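Local coordinates for protein trans-isoprenyl diphosphate synthase (Caulobacter crescentus, PDB 3OYR) that probably makes all-trans-octaprenyl diphosphate, the precursor of quinone side chains, by adding isopentenyl units to farnesyl diphosphate with the help of divalent metal ions, at residues B[29-32]-B[33-37]; B[37-40]-B[41-44]; B[56-59]-B[60-64]; B[148-151]-B[152-155]; B[307-310]-B[311-314]. One frame throughout, in Å; residues are numbered along the deposited sequence. Where two conformers were deposited one is given.

Interaction 1: residues B[29-32]-B[33-37]; sequences RLAE and ADMAG
Met35 N donates to Ala31 O at 2.7 Å, and this is the shortest of the backbone bonds across the contact. The donor lies nearly along the axis of the carbonyl, with a C=O...N angle of 167°. Asp34 N also reaches Ala31 O, but that bond is weak. Ala36 N bonds to Glu32 O at 3.1 Å.

At the kink two waters stand between the Leu30 carbonyl and the amides of Ala33 and Asp34. The helix 25-45 is kinked here, because neither amide makes the usual bond to the carbonyl four residues back, that of Arg29 for Ala33 and that of Leu30 for Asp34. One water accepts from Ala33 N at 3.1 Å and can donate to Leu30 O. A second water accepts from Asp34 N at 2.8 Å. It too can donate to Leu30 O, and it has a weak bond to Asp34 OD2. This is a water-inserted kink in one of the helices of the all-alpha prenyl synthase fold. It keeps the opened carbonyl and amides in polar company.

The apolar part is small. Ala31 CB meets Met35 CG at 4.2 Å, one turn along the same face. Met35 CG stands beside its own backbone N (chi1 -76°), which places it next to Ala31. Two further bends carry SD and CE off from this turn. Both residues pack on Leu71 of helix 68-79, and Ala31 also meets Val74.

The charged group on the buried side is Asp34. Its OD1 forms a salt bridge with Arg78 and a hydrogen bond with Gln88.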
loop_
_atom_site.group_PDB
_atom_site.type_symbol
_atom_site.label_atom_id
_atom_site.label_comp_id
_atom_site.label_asym_id
_atom_site.label_seq_id
_atom_site.Cartn_x
_atom_site.Cartn_y
_atom_site.Cartn_z
ATOM N N ARG B 29 19.770 10.755 20.614
ATOM C CA ARG B 29 19.790 11.775 21.648
ATOM C C ARG B 29 19.436 13.167 21.111
ATOM O O ARG B 29 18.622 13.871 21.703
ATOM C CB ARG B 29 21.174 11.792 22.271
ATOM C CG ARG B 29 21.294 12.511 23.575
ATOM C CD ARG B 29 22.622 12.137 24.201
ATOM N NE ARG B 29 23.767 12.666 23.452
ATOM C CZ ARG B 29 24.738 11.931 22.900
ATOM N NH1 ARG B 29 24.765 10.600 23.001
ATOM N NH2 ARG B 29 25.710 12.541 22.254
ATOM N N LEU B 30 20.024 13.557 19.983
ATOM C CA LEU B 30 19.678 14.836 19.358
ATOM C C LEU B 30 18.207 14.905 18.924
ATOM O O LEU B 30 17.589 15.973 18.970
ATOM C CB LEU B 30 20.581 15.111 18.156
ATOM C CG LEU B 30 22.028 15.513 18.456
ATOM C CD1 LEU B 30 22.823 15.347 17.174
ATOM C CD2 LEU B 30 22.114 16.960 18.994
ATOM N N ALA B 31 17.652 13.759 18.532
ATOM C CA ALA B 31 16.304 13.700 17.960
ATOM C C ALA B 31 15.190 13.371 18.978
ATOM O O ALA B 31 14.006 13.396 18.631
ATOM C CB ALA B 31 16.274 12.719 16.810
ATOM N N GLU B 32 15.590 13.073 20.217
ATOM C CA GLU B 32 14.695 12.709 21.311
ATOM C C GLU B 32 13.428 13.551 21.377
ATOM O O GLU B 32 12.332 12.997 21.357
ATOM C CB GLU B 32 15.457 12.767 22.646
ATOM C CG GLU B 32 14.678 12.246 23.851
ATOM C CD GLU B 32 15.546 12.118 25.109
ATOM O OE1 GLU B 32 16.571 12.834 25.225
ATOM O OE2 GLU B 32 15.200 11.289 25.983
ATOM N N ALA B 33 13.577 14.877 21.419
ATOM C CA ALA B 33 12.434 15.765 21.560
ATOM C C ALA B 33 11.514 15.740 20.323
ATOM O O ALA B 33 10.308 15.950 20.436
ATOM C CB ALA B 33 12.891 17.209 21.886
ATOM N N ASP B 34 12.081 15.500 19.148
ATOM C CA ASP B 34 11.265 15.382 17.949
ATOM C C ASP B 34 10.614 14.014 17.824
ATOM O O ASP B 34 9.484 13.902 17.357
ATOM C CB ASP B 34 12.101 15.693 16.713
ATOM C CG ASP B 34 12.419 17.171 16.602
ATOM O OD1 ASP B 34 11.488 18.003 16.688
ATOM O OD2 ASP B 34 13.605 17.505 16.432
ATOM N N MET B 35 11.331 12.975 18.236
ATOM C CA MET B 35 10.797 11.624 18.156
ATOM C C MET B 35 9.656 11.330 19.116
ATOM O O MET B 35 8.866 10.411 18.885
ATOM C CB MET B 35 11.898 10.594 18.332
ATOM C CG MET B 35 12.793 10.428 17.069
ATOM S SD MET B 35 11.989 10.040 15.494
ATOM C CE MET B 35 11.519 8.332 15.767
ATOM N N ALA B 36 9.586 12.067 20.215
ATOM C CA ALA B 36 8.443 11.939 21.100
ATOM C C ALA B 36 7.201 12.421 20.358
ATOM O O ALA B 36 6.175 11.782 20.442
ATOM C CB ALA B 36 8.659 12.690 22.437
ATOM N N GLY B 37 7.312 13.515 19.603
ATOM C CA GLY B 37 6.227 13.949 18.728
ATOM C C GLY B 37 5.851 12.948 17.636
ATOM O O GLY B 37 4.663 12.744 17.346
HETATM O O HOH W 1 16.357 16.148 21.721
HETATM O O HOH W 2 14.637 16.579 18.758
#

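Interaction 2: residues B[37-40]-B[41-44]; sequences GVNR and LITD
The carbonyl of Asn39 is the flat group that takes two bonds from Thr43, one on each face of its plane. Thr43 N comes from one face at 3.1 Å, tilted 28° from the plane. Thr43 OG1 comes from the opposite face at 3.0 Å, tilted 25°. Thr43 has two conformers, and the OG1 bond belongs to one of them and is not certain for the other. The N-H bond is almost straight. The carbonyl of Val38 differs: Ile42 N meets it in the carbonyl plane, at 2.9 Å.

These are i to i+4 bonds of a regular alpha-helix, the later part of helix 25-45. Leu41 N to Gly37 O and Asp44 N to Arg40 O continue the same ladder. In that one conformer the hydroxyl of Thr43 adds a side-chain bond, turning back to the previous turn. The carbonyl it shares is on the exposed side of the helix. Thr43 OG1 then sits beside its own backbone N (chi1 -48°), and this places it within reach of Asn39 O.

Val38 and Ile42 form the apolar pair. Val38 CG1 and Ile42 CD1 meet at 4.0 Å, with the two side chains crossing at a slant. At the outer margin Asn39 runs alongside Ile42 and points the same way, its OD1 beside the Ile42 CD1 methyl, at 4.1 Å. Val38 also packs on Gln88 and Ala91 of helix 87-109. Leu41 meets Lys89 and Ala92 of that helix, which carries the calcium ligands Asp105 and Asp109.

Leu41 bends back over the preceding turn, bringing its CG to 3.5 Å from Gly37 O.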
loop_
_atom_site.group_PDB
_atom_site.type_symbol
_atom_site.label_atom_id
_atom_site.label_comp_id
_atom_site.label_asym_id
_atom_site.label_seq_id
_atom_site.Cartn_x
_atom_site.Cartn_y
_atom_site.Cartn_z
ATOM N N GLY B 37 7.312 13.515 19.603
ATOM C CA GLY B 37 6.227 13.949 18.728
ATOM C C GLY B 37 5.851 12.948 17.636
ATOM O O GLY B 37 4.663 12.744 17.346
ATOM N N VAL B 38 6.869 12.329 17.035
ATOM C CA VAL B 38 6.693 11.356 15.952
ATOM C C VAL B 38 5.988 10.105 16.489
ATOM O O VAL B 38 5.023 9.606 15.888
ATOM C CB VAL B 38 8.079 11.010 15.305
ATOM C CG1 VAL B 38 7.957 9.949 14.258
ATOM C CG2 VAL B 38 8.697 12.268 14.689
ATOM N N ASN B 39 6.445 9.633 17.645
ATOM C CA ASN B 39 5.845 8.460 18.313
ATOM C C ASN B 39 4.411 8.704 18.778
ATOM O O ASN B 39 3.584 7.802 18.754
ATOM C CB ASN B 39 6.727 8.013 19.491
ATOM C CG ASN B 39 8.113 7.530 19.032
ATOM O OD1 ASN B 39 8.287 7.086 17.895
ATOM N ND2 ASN B 39 9.103 7.642 19.911
ATOM N N ARG B 40 4.116 9.931 19.204
ATOM C CA ARG B 40 2.749 10.305 19.520
ATOM C C ARG B 40 1.848 10.198 18.278
ATOM O O ARG B 40 0.711 9.753 18.378
ATOM C CB ARG B 40 2.706 11.736 20.055
ATOM C CG ARG B 40 1.329 12.133 20.570
ATOM C CD ARG B 40 1.277 13.610 20.965
ATOM N NE ARG B 40 2.252 13.907 22.033
ATOM C CZ ARG B 40 3.338 14.666 21.869
ATOM N NH1 ARG B 40 4.152 14.883 22.887
ATOM N NH2 ARG B 40 3.615 15.202 20.680
ATOM N N LEU B 41 2.348 10.638 17.120
ATOM C CA LEU B 41 1.586 10.563 15.859
ATOM C C LEU B 41 1.380 9.103 15.460
ATOM O O LEU B 41 0.284 8.694 15.049
ATOM C CB LEU B 41 2.314 11.335 14.756
ATOM C CG LEU B 41 2.150 12.847 14.972
ATOM C CD1 LEU B 41 3.196 13.664 14.196
ATOM C CD2 LEU B 41 0.709 13.236 14.594
ATOM N N ILE B 42 2.430 8.317 15.621
ATOM C CA ILE B 42 2.366 6.891 15.276
ATOM C C ILE B 42 1.264 6.191 16.063
ATOM O O ILE B 42 0.340 5.629 15.457
ATOM C CB ILE B 42 3.752 6.205 15.396
ATOM C CG1 ILE B 42 4.695 6.749 14.308
ATOM C CG2 ILE B 42 3.618 4.713 15.226
ATOM C CD1 ILE B 42 6.183 6.364 14.478
ATOM N N THR B 43 1.320 6.272 17.398
ATOM C CA THR B 43 0.315 5.657 18.248
ATOM C C THR B 43 -1.091 6.163 17.928
ATOM O O THR B 43 -2.050 5.400 17.924
ATOM C CB THR B 43 0.664 5.890 19.725
ATOM O OG1 THR B 43 2.042 5.567 19.915
ATOM C CG2 THR B 43 -0.210 5.043 20.653
ATOM N N ASP B 44 -1.200 7.452 17.642
ATOM C CA ASP B 44 -2.477 8.064 17.305
ATOM C C ASP B 44 -3.094 7.556 15.998
ATOM O O ASP B 44 -4.310 7.322 15.926
ATOM C CB ASP B 44 -2.320 9.603 17.227
ATOM C CG ASP B 44 -3.649 10.324 16.971
ATOM O OD1 ASP B 44 -3.734 11.100 15.998
ATOM O OD2 ASP B 44 -4.592 10.149 17.760
#

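Interaction 3: residues B[56-59]-B[60-64]; sequences LAEH and LIAAG
Ile61 N donates to Ala57 O on helix 52-61, at 2.8 Å and almost straight (174°), and a type I turn runs from Ile61 to Gly64. Ala62 N follows with a bond to Glu58 O at 2.9 Å. Leu60 N has two weak bonds, to Leu56 O and Ala57 O. Gly64 then leaves helical angles with positive phi, where a CB would strike the preceding carbonyl.

Ala57 CB meets Ile61 CD1 at 4.2 Å. Ile61 CG1 stands beside its own backbone N (chi1 -63°), which also brings it to 3.3 Å from Ala57 O. On the exposed side, Glu58 bends at chi2 and brings CG and one carboxylate oxygen, OE2, to the Ala62 methyl, OE2 to CB 3.6 Å.

His59 points away from the following turn. Its NE2 bonds to Val118 O, and its ring meets Trp124 edge-to-face. The side chain of Leu60 packs on Thr99 and Leu103 of helix 87-109 and comes to about 6 Å of a bound dimethylallyl diphosphate.

Several carbonyls here have partners beyond the turn. His59 O bonds to Lys117 NZ, and Ile61 O to Arg67. Leu60 O takes Arg115, a pocket residue, and probably helps hold it near the diphosphate.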
loop_
_atom_site.group_PDB
_atom_site.type_symbol
_atom_site.label_atom_id
_atom_site.label_comp_id
_atom_site.label_asym_id
_atom_site.label_seq_id
_atom_site.Cartn_x
_atom_site.Cartn_y
_atom_site.Cartn_z
ATOM N N LEU B 56 -3.042 -5.688 15.078
ATOM C CA LEU B 56 -1.988 -6.145 14.155
ATOM C C LEU B 56 -0.840 -5.137 14.041
ATOM O O LEU B 56 0.344 -5.518 14.066
ATOM C CB LEU B 56 -2.573 -6.492 12.778
ATOM C CG LEU B 56 -1.783 -7.378 11.799
ATOM C CD1 LEU B 56 -2.690 -7.972 10.738
ATOM C CD2 LEU B 56 -0.666 -6.611 11.091
ATOM N N ALA B 57 -1.195 -3.859 13.933
ATOM C CA ALA B 57 -0.217 -2.786 13.785
ATOM C C ALA B 57 0.717 -2.644 14.988
ATOM O O ALA B 57 1.946 -2.589 14.822
ATOM C CB ALA B 57 -0.922 -1.465 13.506
ATOM N N GLU B 58 0.143 -2.589 16.192
ATOM C CA GLU B 58 0.944 -2.480 17.413
ATOM C C GLU B 58 1.792 -3.719 17.667
ATOM O O GLU B 58 2.869 -3.613 18.238
ATOM C CB GLU B 58 0.087 -2.177 18.654
ATOM C CG GLU B 58 0.868 -1.473 19.777
ATOM C CD GLU B 58 0.391 -1.838 21.176
ATOM O OE1 GLU B 58 -0.791 -1.583 21.496
ATOM O OE2 GLU B 58 1.208 -2.364 21.968
ATOM N N HIS B 59 1.327 -4.886 17.228
ATOM C CA HIS B 59 2.134 -6.097 17.354
ATOM C C HIS B 59 3.492 -5.871 16.662
ATOM O O HIS B 59 4.532 -6.196 17.230
ATOM C CB HIS B 59 1.395 -7.299 16.775
ATOM C CG HIS B 59 2.219 -8.554 16.698
ATOM N ND1 HIS B 59 2.257 -9.484 17.717
ATOM C CD2 HIS B 59 3.007 -9.047 15.712
ATOM C CE1 HIS B 59 3.045 -10.486 17.370
ATOM N NE2 HIS B 59 3.520 -10.242 16.161
ATOM N N LEU B 60 3.475 -5.258 15.472
ATOM C CA LEU B 60 4.706 -4.949 14.739
ATOM C C LEU B 60 5.455 -3.695 15.227
ATOM O O LEU B 60 6.672 -3.753 15.464
ATOM C CB LEU B 60 4.440 -4.871 13.229
ATOM C CG LEU B 60 5.664 -4.668 12.316
ATOM C CD1 LEU B 60 6.786 -5.643 12.647
ATOM C CD2 LEU B 60 5.283 -4.833 10.865
ATOM N N ILE B 61 4.735 -2.583 15.365
ATOM C CA ILE B 61 5.326 -1.311 15.720
ATOM C C ILE B 61 5.928 -1.318 17.135
ATOM O O ILE B 61 7.093 -0.944 17.315
ATOM C CB ILE B 61 4.321 -0.144 15.523
ATOM C CG1 ILE B 61 3.921 -0.002 14.041
ATOM C CG2 ILE B 61 4.902 1.164 16.057
ATOM C CD1 ILE B 61 2.577 0.791 13.813
ATOM N N ALA B 62 5.156 -1.771 18.125
ATOM C CA ALA B 62 5.655 -1.861 19.509
ATOM C C ALA B 62 6.733 -2.939 19.723
ATOM O O ALA B 62 7.455 -2.883 20.723
ATOM C CB ALA B 62 4.488 -2.024 20.525
ATOM N N ALA B 63 6.863 -3.879 18.780
ATOM C CA ALA B 63 7.854 -4.966 18.870
ATOM C C ALA B 63 9.311 -4.493 18.877
ATOM O O ALA B 63 10.205 -5.204 19.346
ATOM C CB ALA B 63 7.655 -5.970 17.745
ATOM N N GLY B 64 9.546 -3.297 18.353
ATOM C CA GLY B 64 10.884 -2.735 18.287
ATOM C C GLY B 64 11.074 -1.970 16.994
ATOM O O GLY B 64 10.116 -1.425 16.417
#

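Interaction 4: residues B[148-151]-B[152-155]; sequences NSMK and ALEI
Ser149 OG accepts a hydrogen bond from Ala152 N at 3.2 Å, with an N-H...O angle of 158°. The hydroxyl stands opposite the Ser149 backbone N (chi1 176°), directed at the first turn, and also lies 3.4 Å from Ala152 CB. Ser149 O takes Leu153 N at 3.0 Å. With an alanine in place of Ser149, the amide of Ala152 would probably be left without its capping partner and the first turn less firmly held.

Met150 bends at chi2 and chi3, so that its CE lies 3.6 Å from Leu153 CB. Lys151 NZ forms a weak salt bridge with Glu154 OE1 at 3.4 Å, and its CD rests near the same oxygen.

Further out, Leu153 packs on Phe141, Met144 and Val145 of helix 126-147. Ala152 and Ile155 pack on helix 181-206, where both meet Val205. Met150 and Leu153 each touch their own counterpart in the second subunit, and Glu154 touches Val145 of that subunit. Upstream, Thr147 OG1 bonds to Ser149 N.

The arrangement is a serine N-cap. It begins helix 150-173 after the positive-phi turn at Asn148, at the subunit interface of this dimeric all-helical synthase.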
loop_
_atom_site.group_PDB
_atom_site.type_symbol
_atom_site.label_atom_id
_atom_site.label_comp_id
_atom_site.label_asym_id
_atom_site.label_seq_id
_atom_site.Cartn_x
_atom_site.Cartn_y
_atom_site.Cartn_z
ATOM N N ASN B 148 0.659 19.871 4.177
ATOM C CA ASN B 148 0.475 20.771 3.022
ATOM C C ASN B 148 1.726 20.933 2.150
ATOM O O ASN B 148 1.862 21.892 1.403
ATOM C CB ASN B 148 -0.034 22.152 3.471
ATOM C CG ASN B 148 -1.381 22.481 2.912
ATOM O OD1 ASN B 148 -1.777 21.993 1.845
ATOM N ND2 ASN B 148 -2.103 23.326 3.623
ATOM N N SER B 149 2.655 19.999 2.252
ATOM C CA SER B 149 3.828 20.063 1.413
ATOM C C SER B 149 3.667 19.133 0.239
ATOM O O SER B 149 3.827 17.901 0.346
ATOM C CB SER B 149 5.108 19.768 2.185
ATOM O OG SER B 149 6.187 19.753 1.262
ATOM N N MET B 150 3.316 19.734 -0.887
ATOM C CA MET B 150 3.091 18.961 -2.099
ATOM C C MET B 150 4.364 18.292 -2.607
ATOM O O MET B 150 4.334 17.163 -3.116
ATOM C CB MET B 150 2.384 19.800 -3.177
ATOM C CG MET B 150 1.954 18.980 -4.396
ATOM S SD MET B 150 0.614 17.756 -4.215
ATOM C CE MET B 150 0.585 17.211 -2.552
ATOM N N LYS B 151 5.490 18.974 -2.417
ATOM C CA LYS B 151 6.786 18.421 -2.797
ATOM C C LYS B 151 7.126 17.210 -1.926
ATOM O O LYS B 151 7.535 16.162 -2.445
ATOM C CB LYS B 151 7.879 19.513 -2.741
ATOM C CG LYS B 151 9.275 19.045 -3.153
ATOM C CD LYS B 151 9.395 18.704 -4.642
ATOM C CE LYS B 151 10.854 18.384 -4.995
ATOM N NZ LYS B 151 11.118 18.282 -6.462
ATOM N N ALA B 152 6.898 17.304 -0.615
ATOM C CA ALA B 152 7.227 16.163 0.231
ATOM C C ALA B 152 6.325 14.985 -0.107
ATOM O O ALA B 152 6.753 13.834 -0.071
ATOM C CB ALA B 152 7.126 16.527 1.707
ATOM N N LEU B 153 5.072 15.274 -0.443
ATOM C CA LEU B 153 4.148 14.225 -0.862
ATOM C C LEU B 153 4.547 13.541 -2.179
ATOM O O LEU B 153 4.453 12.327 -2.307
ATOM C CB LEU B 153 2.726 14.771 -0.948
ATOM C CG LEU B 153 1.678 13.744 -0.533
ATOM C CD1 LEU B 153 0.517 14.428 0.134
ATOM C CD2 LEU B 153 1.187 12.954 -1.733
ATOM N N GLU B 154 5.013 14.310 -3.149
ATOM C CA GLU B 154 5.511 13.738 -4.418
ATOM C C GLU B 154 6.728 12.842 -4.181
ATOM O O GLU B 154 6.847 11.767 -4.777
ATOM C CB GLU B 154 5.853 14.866 -5.397
ATOM C CG GLU B 154 6.777 14.510 -6.552
ATOM C CD GLU B 154 7.590 15.716 -6.946
ATOM O OE1 GLU B 154 8.790 15.769 -6.593
ATOM O OE2 GLU B 154 7.012 16.640 -7.561
ATOM N N ILE B 155 7.601 13.283 -3.281
ATOM C CA ILE B 155 8.812 12.555 -2.959
ATOM C C ILE B 155 8.474 11.185 -2.377
ATOM O O ILE B 155 9.044 10.184 -2.784
ATOM C CB ILE B 155 9.701 13.353 -1.971
ATOM C CG1 ILE B 155 10.407 14.527 -2.672
ATOM C CG2 ILE B 155 10.765 12.476 -1.356
ATOM C CD1 ILE B 155 11.037 15.511 -1.629
#

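Interaction 5: residues B[307-310]-B[311-314]; sequences LDLA and ADYA
Leu309 carries its CG on the side away from its own N (chi1 -176°), while Tyr313, one turn on, holds its ring carbon CG next to its own N (chi1 -75°). These two settings bring the side chains side by side, pointing the same way. Tyr313 CE1 then touches Leu309 CD1 at 3.7 Å and Leu309 CG at the same distance. Ring atom CD1 of Tyr313 lies 3.3 Å from Leu309 O, near the previous turn. Replacing the ring of Tyr313 by an alanine methyl is likely to leave Leu309 without its apolar neighbour and open a gap toward helices 211-238 and 181-206.

The backbone bonds are those of a regular alpha-helix. Tyr313 N donates to Leu309 O at 3.1 Å, in the carbonyl plane. Ala314 N does the same to Ala310 O at 2.8 Å. Ala311 N to Leu307 O and Asp312 N to Asp308 O complete the turn, both tilted from the carbonyl plane.

On the exposed side, Asp312 CG folds back to 3.3 Å from Asp308 O. Two acidic groups stand on this face, with Asp308 OD2 and Asp312 OD1 7.0 Å apart. Asp308 OD2 has a salt bridge to Arg19, which probably eases that like charge.

Helix 302-320 packs between others of the bundle. Tyr313 lies on Asn223, Leu226 and Leu230 of helix 211-238 and on Leu185 of helix 181-206. Leu307 meets Ala234 on helix 211-238, which also bears the metal ligand Asp232. Ala310 and Ala314 rest on Val341 of helix 328-342.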
loop_
_atom_site.group_PDB
_atom_site.type_symbol
_atom_site.label_atom_id
_atom_site.label_comp_id
_atom_site.label_asym_id
_atom_site.label_seq_id
_atom_site.Cartn_x
_atom_site.Cartn_y
_atom_site.Cartn_z
ATOM N N LEU B 307 30.690 -6.127 2.529
ATOM C CA LEU B 307 30.887 -5.050 3.497
ATOM C C LEU B 307 31.895 -3.985 3.061
ATOM O O LEU B 307 31.761 -2.817 3.461
ATOM C CB LEU B 307 31.208 -5.602 4.900
ATOM C CG LEU B 307 30.134 -6.484 5.576
ATOM C CD1 LEU B 307 30.622 -7.033 6.923
ATOM C CD2 LEU B 307 28.795 -5.767 5.764
ATOM N N ASP B 308 32.876 -4.374 2.239
ATOM C CA ASP B 308 33.793 -3.411 1.584
ATOM C C ASP B 308 33.019 -2.475 0.665
ATOM O O ASP B 308 33.266 -1.257 0.627
ATOM C CB ASP B 308 34.871 -4.116 0.742
ATOM C CG ASP B 308 35.961 -4.782 1.585
ATOM O OD1 ASP B 308 36.611 -5.720 1.066
ATOM O OD2 ASP B 308 36.172 -4.388 2.752
ATOM N N LEU B 309 32.087 -3.047 -0.080
ATOM C CA LEU B 309 31.240 -2.261 -0.964
ATOM C C LEU B 309 30.295 -1.380 -0.133
ATOM O O LEU B 309 30.120 -0.200 -0.427
ATOM C CB LEU B 309 30.469 -3.172 -1.927
ATOM C CG LEU B 309 29.592 -2.495 -2.994
ATOM C CD1 LEU B 309 30.387 -1.494 -3.836
ATOM C CD2 LEU B 309 28.909 -3.531 -3.895
ATOM N N ALA B 310 29.726 -1.950 0.924
ATOM C CA ALA B 310 28.878 -1.182 1.844
ATOM C C ALA B 310 29.622 0.027 2.409
ATOM O O ALA B 310 29.082 1.148 2.411
ATOM C CB ALA B 310 28.349 -2.076 2.997
ATOM N N ALA B 311 30.864 -0.187 2.858
ATOM C CA ALA B 311 31.705 0.903 3.367
ATOM C C ALA B 311 31.976 1.984 2.308
ATOM O O ALA B 311 32.039 3.173 2.639
ATOM C CB ALA B 311 33.036 0.349 3.947
ATOM N N ASP B 312 32.110 1.569 1.043
ATOM C CA ASP B 312 32.239 2.507 -0.092
ATOM C C ASP B 312 31.017 3.418 -0.224
ATOM O O ASP B 312 31.137 4.625 -0.434
ATOM C CB ASP B 312 32.452 1.745 -1.411
ATOM C CG ASP B 312 33.867 1.190 -1.566
ATOM O OD1 ASP B 312 34.728 1.480 -0.705
ATOM O OD2 ASP B 312 34.122 0.470 -2.562
ATOM N N TYR B 313 29.837 2.831 -0.091
ATOM C CA TYR B 313 28.593 3.607 -0.098
ATOM C C TYR B 313 28.484 4.492 1.134
ATOM O O TYR B 313 28.057 5.649 1.021
ATOM C CB TYR B 313 27.367 2.700 -0.273
ATOM C CG TYR B 313 27.226 2.210 -1.701
ATOM C CD1 TYR B 313 27.416 0.872 -2.021
ATOM C CD2 TYR B 313 26.926 3.092 -2.731
ATOM C CE1 TYR B 313 27.279 0.423 -3.330
ATOM C CE2 TYR B 313 26.815 2.657 -4.047
ATOM C CZ TYR B 313 26.986 1.315 -4.330
ATOM O OH TYR B 313 26.879 0.870 -5.616
ATOM N N ALA B 314 28.925 3.988 2.290
ATOM C CA ALA B 314 28.935 4.811 3.513
ATOM C C ALA B 314 29.839 6.041 3.405
ATOM O O ALA B 314 29.473 7.107 3.913
ATOM C CB ALA B 314 29.306 4.003 4.716
#

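Overall arrangement
The five contacts follow one another along the chain in the order of their numbers. Interactions 1 and 2 share helix 25-45 and Gly37, with centres 11 Å apart. Interaction 3, on the next helix, 52-61, touches interaction 2 where Ile42 CG2 meets Ile61 CG2 at 3.9 Å. Interactions 4 and 5 stand apart, on helices 150-173 and 302-320, with centres 31 Å from each other. Interaction 5 lies across the chain's centre from interactions 2 and 3. Interaction 3 is near a bound dimethylallyl diphosphate, while interaction 4 lies at the dimer interface. Interactions 1 and 2, away from the annotated sites, join helix 25-45 to helices 68-79 and 87-109. Interaction 5 packs on the helix bearing Asp232.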